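Local coordinates for xylose isomerase-like TIM barrel domain-containing protein (Thermus thermophilus, PDB 3AYV) that is of unknown function but binds zinc in a TIM barrel and, like the endonuclease IV-type family, may act on phosphodiester bonds of DNA, at residues E27-P32 and S53-F58; A93-G98 and V131-E136; R4-L9 and V221-E226. One frame throughout, in Å; residues are numbered along the deposited sequence.

In the fold
Starting from the N terminus, segment 4-9, on the first strand, meets 221-226 from near the far end of the chain, so interaction 3 closes the longest loop and seals the first barrel strand to the eighth. Within that span, interaction 1 joins 27-32 to 53-58, the second and third strands, and is complete before interaction 2 joins 93-98 to 131-136, the fourth and fifth. The two follow in series, both enclosed by interaction 3, and none cross. Strands 25-29 and 3-8 are neighbours, as are 52-55 and 92-96, so one continuous wall links all three contacts. H55, H96, E136 and E223 bring them together at the zinc ions.

Interaction 1: E27-P32 and S53-F58. With ZN (zinc ion), chain E.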
loop_
_atom_site.group_PDB
_atom_site.type_symbol
_atom_site.label_atom_id
_atom_site.label_comp_id
_atom_site.label_asym_id
_atom_site.label_seq_id
_atom_site.Cartn_x
_atom_site.Cartn_y
_atom_site.Cartn_z
ATOM N N GLU A 27 0.430 -8.007 5.608
ATOM C CA GLU A 27 0.915 -7.351 4.392
ATOM C C GLU A 27 2.414 -7.177 4.532
ATOM O O GLU A 27 2.891 -6.362 5.340
ATOM C CB GLU A 27 0.219 -6.010 4.142
ATOM C CG GLU A 27 0.703 -5.388 2.841
ATOM C CD GLU A 27 -0.287 -4.446 2.227
ATOM O OE1 GLU A 27 -0.031 -3.233 2.266
ATOM O OE2 GLU A 27 -1.314 -4.916 1.701
ATOM N N VAL A 28 3.157 -7.956 3.760
ATOM C CA VAL A 28 4.592 -8.051 3.929
ATOM C C VAL A 28 5.317 -7.141 2.950
ATOM O O VAL A 28 5.136 -7.252 1.735
ATOM C CB VAL A 28 5.099 -9.485 3.674
ATOM C CG1 VAL A 28 6.586 -9.566 4.076
ATOM C CG2 VAL A 28 4.269 -10.503 4.467
ATOM N N TYR A 29 6.149 -6.256 3.484
ATOM C CA TYR A 29 6.958 -5.411 2.623
ATOM C C TYR A 29 8.203 -6.156 2.195
ATOM O O TYR A 29 8.937 -6.721 3.017
ATOM C CB TYR A 29 7.291 -4.106 3.343
ATOM C CG TYR A 29 8.497 -3.391 2.764
ATOM C CD1 TYR A 29 8.397 -2.655 1.580
ATOM C CD2 TYR A 29 9.717 -3.401 3.438
ATOM C CE1 TYR A 29 9.505 -1.971 1.055
ATOM C CE2 TYR A 29 10.834 -2.723 2.929
ATOM C CZ TYR A 29 10.721 -2.003 1.748
ATOM O OH TYR A 29 11.838 -1.319 1.276
ATOM N N LEU A 30 8.445 -6.164 0.889
ATOM C CA LEU A 30 9.515 -6.969 0.327
ATOM C C LEU A 30 10.825 -6.164 0.300
ATOM O O LEU A 30 11.147 -5.535 -0.719
ATOM C CB LEU A 30 9.119 -7.501 -1.065
ATOM C CG LEU A 30 7.778 -8.253 -1.126
ATOM C CD1 LEU A 30 7.495 -8.763 -2.555
ATOM C CD2 LEU A 30 7.788 -9.443 -0.172
ATOM N N ASP A 31 11.555 -6.194 1.425
ATOM C CA ASP A 31 12.897 -5.575 1.530
ATOM C C ASP A 31 13.711 -5.898 0.272
ATOM O O ASP A 31 13.959 -7.082 -0.059
ATOM C CB ASP A 31 13.691 -6.077 2.768
ATOM C CG ASP A 31 12.972 -5.855 4.084
ATOM O OD1 ASP A 31 11.928 -6.505 4.333
ATOM O OD2 ASP A 31 13.473 -5.045 4.901
ATOM N N PRO A 32 14.109 -4.854 -0.479
ATOM C CA PRO A 32 14.894 -5.088 -1.702
ATOM C C PRO A 32 16.164 -5.927 -1.453
ATOM O O PRO A 32 16.511 -6.757 -2.285
ATOM C CB PRO A 32 15.292 -3.663 -2.137
ATOM C CG PRO A 32 14.235 -2.779 -1.554
ATOM C CD PRO A 32 13.754 -3.435 -0.294
ATOM N N SER A 53 -1.023 -10.161 1.697
ATOM C CA SER A 53 -0.793 -9.269 0.574
ATOM C C SER A 53 0.653 -8.800 0.717
ATOM O O SER A 53 1.305 -9.092 1.717
ATOM C CB SER A 53 -1.784 -8.098 0.580
ATOM O OG SER A 53 -1.889 -7.472 1.856
ATOM N N VAL A 54 1.182 -8.109 -0.292
ATOM C CA VAL A 54 2.559 -7.616 -0.169
ATOM C C VAL A 54 2.615 -6.135 -0.497
ATOM O O VAL A 54 1.770 -5.618 -1.227
ATOM C CB VAL A 54 3.588 -8.344 -1.088
ATOM C CG1 VAL A 54 3.603 -9.859 -0.844
ATOM C CG2 VAL A 54 3.303 -8.028 -2.547
ATOM N N HIS A 55 3.618 -5.462 0.066
ATOM C CA HIS A 55 3.985 -4.112 -0.399
ATOM C C HIS A 55 5.235 -4.261 -1.240
ATOM O O HIS A 55 6.265 -4.752 -0.769
ATOM C CB HIS A 55 4.258 -3.190 0.795
ATOM C CG HIS A 55 4.219 -1.741 0.433
ATOM N ND1 HIS A 55 5.009 -1.197 -0.565
ATOM C CD2 HIS A 55 3.457 -0.728 0.904
ATOM C CE1 HIS A 55 4.734 0.093 -0.681
ATOM N NE2 HIS A 55 3.807 0.403 0.208
ATOM N N LEU A 56 5.138 -3.890 -2.521
ATOM C CA LEU A 56 6.247 -3.977 -3.443
ATOM C C LEU A 56 7.311 -2.949 -3.068
ATOM O O LEU A 56 7.026 -2.030 -2.313
ATOM C CB LEU A 56 5.765 -3.784 -4.884
ATOM C CG LEU A 56 4.786 -4.861 -5.365
ATOM C CD1 LEU A 56 4.201 -4.484 -6.691
ATOM C CD2 LEU A 56 5.528 -6.227 -5.498
ATOM N N PRO A 57 8.555 -3.162 -3.508
ATOM C CA PRO A 57 9.607 -2.164 -3.219
ATOM C C PRO A 57 9.189 -0.771 -3.696
ATOM O O PRO A 57 8.408 -0.659 -4.673
ATOM C CB PRO A 57 10.792 -2.676 -4.051
ATOM C CG PRO A 57 10.561 -4.215 -4.064
ATOM C CD PRO A 57 9.087 -4.317 -4.266
ATOM N N PHE A 58 9.695 0.277 -3.029
ATOM C CA PHE A 58 9.374 1.638 -3.441
ATOM C C PHE A 58 10.487 2.662 -3.188
ATOM O O PHE A 58 10.496 3.708 -3.840
ATOM C CB PHE A 58 8.101 2.138 -2.746
ATOM C CG PHE A 58 8.252 2.298 -1.262
ATOM C CD1 PHE A 58 8.605 3.542 -0.707
ATOM C CD2 PHE A 58 8.050 1.209 -0.409
ATOM C CE1 PHE A 58 8.757 3.688 0.659
ATOM C CE2 PHE A 58 8.199 1.340 0.983
ATOM C CZ PHE A 58 8.551 2.579 1.517
HETATM ZN ZN ZN E . 2.969 2.425 0.895
HETATM O O HOH W 1 11.887 -0.331 -1.275
HETATM O O HOH W 2 2.553 1.886 2.885
HETATM O O HOH W 3 4.814 3.293 2.270
#
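E27, V28 and Y29 pair with S53, V54 and H55 as adjacent parallel strands in the wall of the barrel, a buried contact that continues into the loops past their C-terminal ends. The backbone bonds follow the parallel pattern, S53 O and H55 N both serving V28, and H55 O accepting L30 N at 3.1 Å. E27, Y29 and H55 point to the barrel interior. E27 stretches out beside S53, its chain extended and its CG opposite the backbone N (chi1 -178°). S53 OG is 2.6 Å from E27 OE2; the position of OE2 is less certain, so the length of this hydrogen bond is doubtful. E27 OE1 bonds to NE2 of H187, another zinc ligand. With an alanine here, H187 would probably lose the acceptor that fixes the turn of its imidazole, and the hydroxyl of S53 its carboxylate mate. A histidine suits position 55 because its two nitrogens divide the work. H55 NE2 binds a zinc ion at 2.3 Å, while H55 ND1 donates to L56 O at 2.8 Å. That oxygen lies in the ring plane and offers a lone pair, so the imidazole cannot easily swing off the metal. Farther along, the rings of Y29 and F58 meet obliquely, Y29 CE1 lying 3.6 Å from F58 CE2, and one water joins Y29 OH to F58 N. Outside the barrel, L30 crosses V54 in the apolar layer facing helix 68-87. Strand 25-29, helix 38-47 and strand 52-55 form one beta-alpha-beta unit of a TIM barrel, with its metal ligand at the C-terminal end of a strand.

Interaction 2: A93-G98 and V131-E136; sequences AVFHSG and VRLLLE. With ZN (zinc ion), chain E; ZN (zinc ion), chain F.
H96 and E136 belong to the zinc site at the C-terminal mouth of the barrel, where their side chains lie next to each other and point the same way. Ring and carboxylate planes stand almost perpendicular, at 87°, and E136 OE1 comes to the edge of the imidazole. No hydrogen bond joins them, because both are turned to the same zinc ion: H96 NE2 binds it at 2.4 Å and E136 OE1 at 1.9 Å. E136 OE2 reaches a second zinc ion at 2.1 Å, so the carboxylate bridges the two metals, a task for which glutamate, with two oxygens on an extended chain, is well suited. H55 completes the protein ligands of the first ion; D162, H187 and E223 join E136 at the second. Behind the site, strands 92-96 and 132-136 are the fourth and fifth of the parallel TIM barrel, held by four backbone hydrogen bonds, among them E136 N to F95 O at 2.8 Å. V94 packs within the barrel, its CG1 3.6 Å from E136 OE1 and its CG2 against L134 CD1. On the outer face F95 has its CG between the backbone N and carbonyl carbon (chi1 75°), which swings the ring across to the other strand. There L135 CD1 makes an off-centre CH-pi contact, 4.1 Å from the ring centroid, while L133 CG meets F95 CE1 at 3.6 Å. These branched aliphatic groups suit the layer between barrel and helices, where L133 also touches helices 68-87 and 120-129. Past the strands, a water accepts from S97 N and donates to E136 O, while S97 OG bonds to E140.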
loop_
_atom_site.group_PDB
_atom_site.type_symbol
_atom_site.label_atom_id
_atom_site.label_comp_id
_atom_site.label_asym_id
_atom_site.label_seq_id
_atom_site.Cartn_x
_atom_site.Cartn_y
_atom_site.Cartn_z
ATOM N N ALA A 93 -0.953 -6.785 -4.343
ATOM C CA ALA A 93 0.399 -6.218 -4.230
ATOM C C ALA A 93 0.245 -4.723 -4.370
ATOM O O ALA A 93 -0.397 -4.239 -5.328
ATOM C CB ALA A 93 1.351 -6.765 -5.327
ATOM N N VAL A 94 0.841 -3.990 -3.437
ATOM C CA VAL A 94 0.647 -2.534 -3.377
ATOM C C VAL A 94 1.945 -1.864 -3.802
ATOM O O VAL A 94 3.036 -2.337 -3.450
ATOM C CB VAL A 94 0.319 -2.087 -1.930
ATOM C CG1 VAL A 94 0.149 -0.564 -1.862
ATOM C CG2 VAL A 94 -0.972 -2.780 -1.424
ATOM N N PHE A 95 1.832 -0.744 -4.533
ATOM C CA PHE A 95 3.027 -0.033 -4.991
ATOM C C PHE A 95 2.714 1.469 -5.033
ATOM O O PHE A 95 1.536 1.888 -4.991
ATOM C CB PHE A 95 3.510 -0.569 -6.365
ATOM C CG PHE A 95 2.656 -0.107 -7.516
ATOM C CD1 PHE A 95 1.455 -0.757 -7.804
ATOM C CD2 PHE A 95 3.041 0.983 -8.305
ATOM C CE1 PHE A 95 0.636 -0.319 -8.837
ATOM C CE2 PHE A 95 2.227 1.434 -9.360
ATOM C CZ PHE A 95 1.021 0.775 -9.627
ATOM N N HIS A 96 3.770 2.284 -5.052
ATOM C CA HIS A 96 3.622 3.743 -5.133
ATOM C C HIS A 96 3.809 4.221 -6.565
ATOM O O HIS A 96 4.432 3.520 -7.363
ATOM C CB HIS A 96 4.745 4.418 -4.319
ATOM C CG HIS A 96 4.633 4.213 -2.845
ATOM N ND1 HIS A 96 5.499 4.820 -1.957
ATOM C CD2 HIS A 96 3.762 3.505 -2.093
ATOM C CE1 HIS A 96 5.180 4.470 -0.723
ATOM N NE2 HIS A 96 4.139 3.664 -0.779
ATOM N N SER A 97 3.337 5.433 -6.881
ATOM C CA SER A 97 3.497 5.951 -8.267
ATOM C C SER A 97 4.933 6.334 -8.652
ATOM O O SER A 97 5.249 6.442 -9.852
ATOM C CB SER A 97 2.560 7.143 -8.522
ATOM O OG SER A 97 3.096 8.331 -7.933
ATOM N N GLY A 98 5.779 6.577 -7.659
ATOM C CA GLY A 98 7.147 7.009 -7.939
ATOM C C GLY A 98 7.283 8.535 -7.980
ATOM O O GLY A 98 8.403 9.060 -8.082
ATOM N N VAL A 131 -2.444 -11.954 -9.246
ATOM C CA VAL A 131 -2.255 -11.018 -8.127
ATOM C C VAL A 131 -2.913 -9.694 -8.519
ATOM O O VAL A 131 -2.704 -9.183 -9.633
ATOM C CB VAL A 131 -0.748 -10.806 -7.868
ATOM C CG1 VAL A 131 -0.506 -9.716 -6.784
ATOM C CG2 VAL A 131 -0.050 -12.149 -7.510
ATOM N N ARG A 132 -3.744 -9.154 -7.626
ATOM C CA ARG A 132 -4.423 -7.883 -7.877
ATOM C C ARG A 132 -3.458 -6.726 -7.551
ATOM O O ARG A 132 -2.936 -6.671 -6.441
ATOM C CB ARG A 132 -5.651 -7.787 -6.971
ATOM C CG ARG A 132 -6.379 -6.439 -6.949
ATOM C CD ARG A 132 -6.980 -6.084 -8.327
ATOM N NE ARG A 132 -7.897 -4.949 -8.235
ATOM C CZ ARG A 132 -8.464 -4.368 -9.289
ATOM N NH1 ARG A 132 -8.209 -4.837 -10.501
ATOM N NH2 ARG A 132 -9.282 -3.319 -9.137
ATOM N N LEU A 133 -3.227 -5.828 -8.519
ATOM C CA LEU A 133 -2.232 -4.743 -8.357
ATOM C C LEU A 133 -2.924 -3.498 -7.863
ATOM O O LEU A 133 -3.966 -3.109 -8.391
ATOM C CB LEU A 133 -1.556 -4.435 -9.697
ATOM C CG LEU A 133 -0.261 -3.639 -9.735
ATOM C CD1 LEU A 133 0.868 -4.366 -8.958
ATOM C CD2 LEU A 133 0.193 -3.359 -11.170
ATOM N N LEU A 134 -2.344 -2.852 -6.850
ATOM C CA LEU A 134 -2.994 -1.687 -6.248
ATOM C C LEU A 134 -2.010 -0.544 -6.177
ATOM O O LEU A 134 -0.925 -0.698 -5.644
ATOM C CB LEU A 134 -3.487 -1.977 -4.822
ATOM C CG LEU A 134 -4.393 -3.200 -4.671
ATOM C CD1 LEU A 134 -4.517 -3.559 -3.200
ATOM C CD2 LEU A 134 -5.758 -2.875 -5.294
ATOM N N LEU A 135 -2.421 0.606 -6.691
ATOM C CA LEU A 135 -1.621 1.830 -6.577
ATOM C C LEU A 135 -2.033 2.620 -5.345
ATOM O O LEU A 135 -3.216 2.915 -5.152
ATOM C CB LEU A 135 -1.832 2.672 -7.862
ATOM C CG LEU A 135 -1.218 4.077 -7.977
ATOM C CD1 LEU A 135 0.285 4.005 -7.715
ATOM C CD2 LEU A 135 -1.525 4.598 -9.357
ATOM N N GLU A 136 -1.044 2.982 -4.515
ATOM C CA GLU A 136 -1.285 3.706 -3.251
ATOM C C GLU A 136 -0.913 5.181 -3.438
ATOM O O GLU A 136 0.072 5.472 -4.135
ATOM C CB GLU A 136 -0.409 3.073 -2.166
ATOM C CG GLU A 136 -0.492 3.719 -0.829
ATOM C CD GLU A 136 0.634 3.299 0.100
ATOM O OE1 GLU A 136 1.344 2.316 -0.155
ATOM O OE2 GLU A 136 0.809 3.962 1.118
HETATM ZN ZN ZN E . 2.969 2.425 0.895
HETATM ZN ZN ZN F . 0.572 3.433 3.154
HETATM O O HOH W 4 1.845 7.071 -5.072
HETATM O O HOH W 2 2.553 1.886 2.885
HETATM O O HOH W 3 4.814 3.293 2.270
HETATM O O HOH W 5 2.398 4.011 4.634
#

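Interaction 3: R4-L9 and V221-E226; sequences RLAFPL and VLEVRE. With ZN (zinc ion), chain F.
The carbonyl oxygen of L222 is held by two backbone N-H groups, from A6 across the seam at 3.1 Å and, weakly, from V224 of its own chain segment. The other backbone bond, L222 N to R4 O, is short at 2.7 Å and nearly straight, 173° at the hydrogen. Together they pair strand 3-8 in parallel with strand 219-222, the first and last of the TIM barrel, and so close the cylinder. A6 faces the partner strand, where its methyl meets V221 CG1 and E223 CG, each 3.8 Å from A6 CB. A methyl is enough to touch both V221 and E223, whose carboxylate goes on to the metal. On the outer side, L5 CD1 comes within 3.6 Å of L222 O, and both leucines belong to the apolar layer under the helices, L5 on helix 12-22 and L222 on helix 229-240. R4 sends its guanidinium away from the seam to salt bridges with D91 and D2. E223 follows directly on strand 219-222, and a bend at its second torsion (chi2 -143°) brings OE2 to a zinc ion at 2.4 Å. Its OE1 accepts a weak hydrogen bond from a water, 2.7 Å away, that also binds this zinc and a second one. Held between two cations and facing a carboxylate acceptor, that water is probably polarised and more acidic than bulk water, consistent with the metal-activated nucleophile of endonuclease IV-type enzymes.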
loop_
_atom_site.group_PDB
_atom_site.type_symbol
_atom_site.label_atom_id
_atom_site.label_comp_id
_atom_site.label_asym_id
_atom_site.label_seq_id
_atom_site.Cartn_x
_atom_site.Cartn_y
_atom_site.Cartn_z
ATOM N N ARG A 4 -5.207 -6.619 8.538
ATOM C CA ARG A 4 -3.906 -7.192 8.313
ATOM C C ARG A 4 -2.870 -6.293 8.970
ATOM O O ARG A 4 -3.100 -5.085 9.115
ATOM C CB ARG A 4 -3.609 -7.284 6.816
ATOM C CG ARG A 4 -4.740 -7.898 6.010
ATOM C CD ARG A 4 -4.297 -8.501 4.722
ATOM N NE ARG A 4 -5.460 -9.036 3.995
ATOM C CZ ARG A 4 -5.438 -9.391 2.713
ATOM N NH1 ARG A 4 -4.320 -9.266 1.998
ATOM N NH2 ARG A 4 -6.535 -9.857 2.135
ATOM N N LEU A 5 -1.752 -6.886 9.377
ATOM C CA LEU A 5 -0.612 -6.118 9.891
ATOM C C LEU A 5 0.499 -5.957 8.855
ATOM O O LEU A 5 0.967 -6.939 8.281
ATOM C CB LEU A 5 -0.038 -6.777 11.155
ATOM C CG LEU A 5 1.123 -6.021 11.803
ATOM C CD1 LEU A 5 0.687 -4.669 12.364
ATOM C CD2 LEU A 5 1.752 -6.887 12.897
ATOM N N ALA A 6 0.924 -4.716 8.637
ATOM C CA ALA A 6 2.108 -4.420 7.819
ATOM C C ALA A 6 3.379 -4.692 8.602
ATOM O O ALA A 6 3.504 -4.250 9.729
ATOM C CB ALA A 6 2.090 -2.943 7.361
ATOM N N PHE A 7 4.314 -5.407 7.994
ATOM C CA PHE A 7 5.665 -5.577 8.547
ATOM C C PHE A 7 6.621 -5.870 7.400
ATOM O O PHE A 7 6.227 -6.450 6.389
ATOM C CB PHE A 7 5.707 -6.728 9.592
ATOM C CG PHE A 7 5.220 -8.057 9.060
ATOM C CD1 PHE A 7 3.873 -8.373 9.094
ATOM C CD2 PHE A 7 6.111 -8.975 8.516
ATOM C CE1 PHE A 7 3.409 -9.591 8.583
ATOM C CE2 PHE A 7 5.667 -10.209 7.996
ATOM C CZ PHE A 7 4.314 -10.527 8.056
ATOM N N PRO A 8 7.888 -5.458 7.535
ATOM C CA PRO A 8 8.870 -5.866 6.536
ATOM C C PRO A 8 9.231 -7.348 6.660
ATOM O O PRO A 8 9.223 -7.905 7.774
ATOM C CB PRO A 8 10.082 -4.991 6.854
ATOM C CG PRO A 8 9.932 -4.660 8.308
ATOM C CD PRO A 8 8.456 -4.561 8.558
ATOM N N LEU A 9 9.560 -7.966 5.530
ATOM C CA LEU A 9 10.065 -9.332 5.502
ATOM C C LEU A 9 11.237 -9.482 6.491
ATOM O O LEU A 9 11.375 -10.525 7.156
ATOM C CB LEU A 9 10.493 -9.687 4.080
ATOM C CG LEU A 9 11.084 -11.078 3.859
ATOM C CD1 LEU A 9 10.058 -12.148 4.312
ATOM C CD2 LEU A 9 11.497 -11.231 2.399
ATOM N N VAL A 221 -5.197 -2.533 6.282
ATOM C CA VAL A 221 -3.849 -2.881 6.670
ATOM C C VAL A 221 -3.429 -1.890 7.752
ATOM O O VAL A 221 -3.490 -0.686 7.550
ATOM C CB VAL A 221 -2.834 -2.756 5.493
ATOM C CG1 VAL A 221 -1.410 -3.081 6.003
ATOM C CG2 VAL A 221 -3.201 -3.705 4.369
ATOM N N LEU A 222 -3.048 -2.402 8.905
ATOM C CA LEU A 222 -2.549 -1.554 9.971
ATOM C C LEU A 222 -1.071 -1.288 9.708
ATOM O O LEU A 222 -0.217 -2.150 9.897
ATOM C CB LEU A 222 -2.760 -2.206 11.344
ATOM C CG LEU A 222 -4.231 -2.513 11.653
ATOM C CD1 LEU A 222 -4.334 -3.219 13.005
ATOM C CD2 LEU A 222 -5.056 -1.221 11.659
ATOM N N GLU A 223 -0.795 -0.077 9.245
ATOM C CA GLU A 223 0.551 0.363 8.949
ATOM C C GLU A 223 1.042 1.133 10.163
ATOM O O GLU A 223 1.145 2.357 10.152
ATOM C CB GLU A 223 0.506 1.231 7.717
ATOM C CG GLU A 223 0.350 0.337 6.505
ATOM C CD GLU A 223 1.108 0.840 5.372
ATOM O OE1 GLU A 223 1.868 0.052 4.733
ATOM O OE2 GLU A 223 0.919 2.052 5.132
ATOM N N VAL A 224 1.286 0.380 11.229
ATOM C CA VAL A 224 1.503 0.934 12.555
ATOM C C VAL A 224 2.823 0.416 13.089
ATOM O O VAL A 224 3.102 -0.792 13.028
ATOM C CB VAL A 224 0.320 0.559 13.502
ATOM C CG1 VAL A 224 0.611 0.916 14.948
ATOM C CG2 VAL A 224 -0.962 1.275 13.063
ATOM N N ARG A 225 3.637 1.322 13.623
ATOM C CA ARG A 225 4.974 0.943 14.040
ATOM C C ARG A 225 5.060 0.499 15.488
ATOM O O ARG A 225 6.038 -0.126 15.895
ATOM C CB ARG A 225 5.999 2.011 13.639
ATOM C CG ARG A 225 6.298 1.911 12.130
ATOM C CD ARG A 225 7.614 2.575 11.725
ATOM N NE ARG A 225 7.447 4.006 11.484
ATOM C CZ ARG A 225 7.200 4.552 10.289
ATOM N NH1 ARG A 225 7.097 3.794 9.198
ATOM N NH2 ARG A 225 7.063 5.871 10.186
ATOM N N GLU A 226 4.003 0.765 16.249
ATOM C CA GLU A 226 3.913 0.335 17.647
ATOM C C GLU A 226 3.004 -0.895 17.707
ATOM O O GLU A 226 2.470 -1.308 16.677
ATOM C CB GLU A 226 3.360 1.480 18.507
ATOM C CG GLU A 226 2.174 2.286 17.890
ATOM C CD GLU A 226 1.942 3.664 18.556
ATOM O OE1 GLU A 226 2.800 4.090 19.365
ATOM O OE2 GLU A 226 0.918 4.333 18.282
HETATM ZN ZN ZN F . 0.572 3.433 3.154
HETATM O O HOH W 2 2.553 1.886 2.885
HETATM O O HOH W 5 2.398 4.011 4.634
#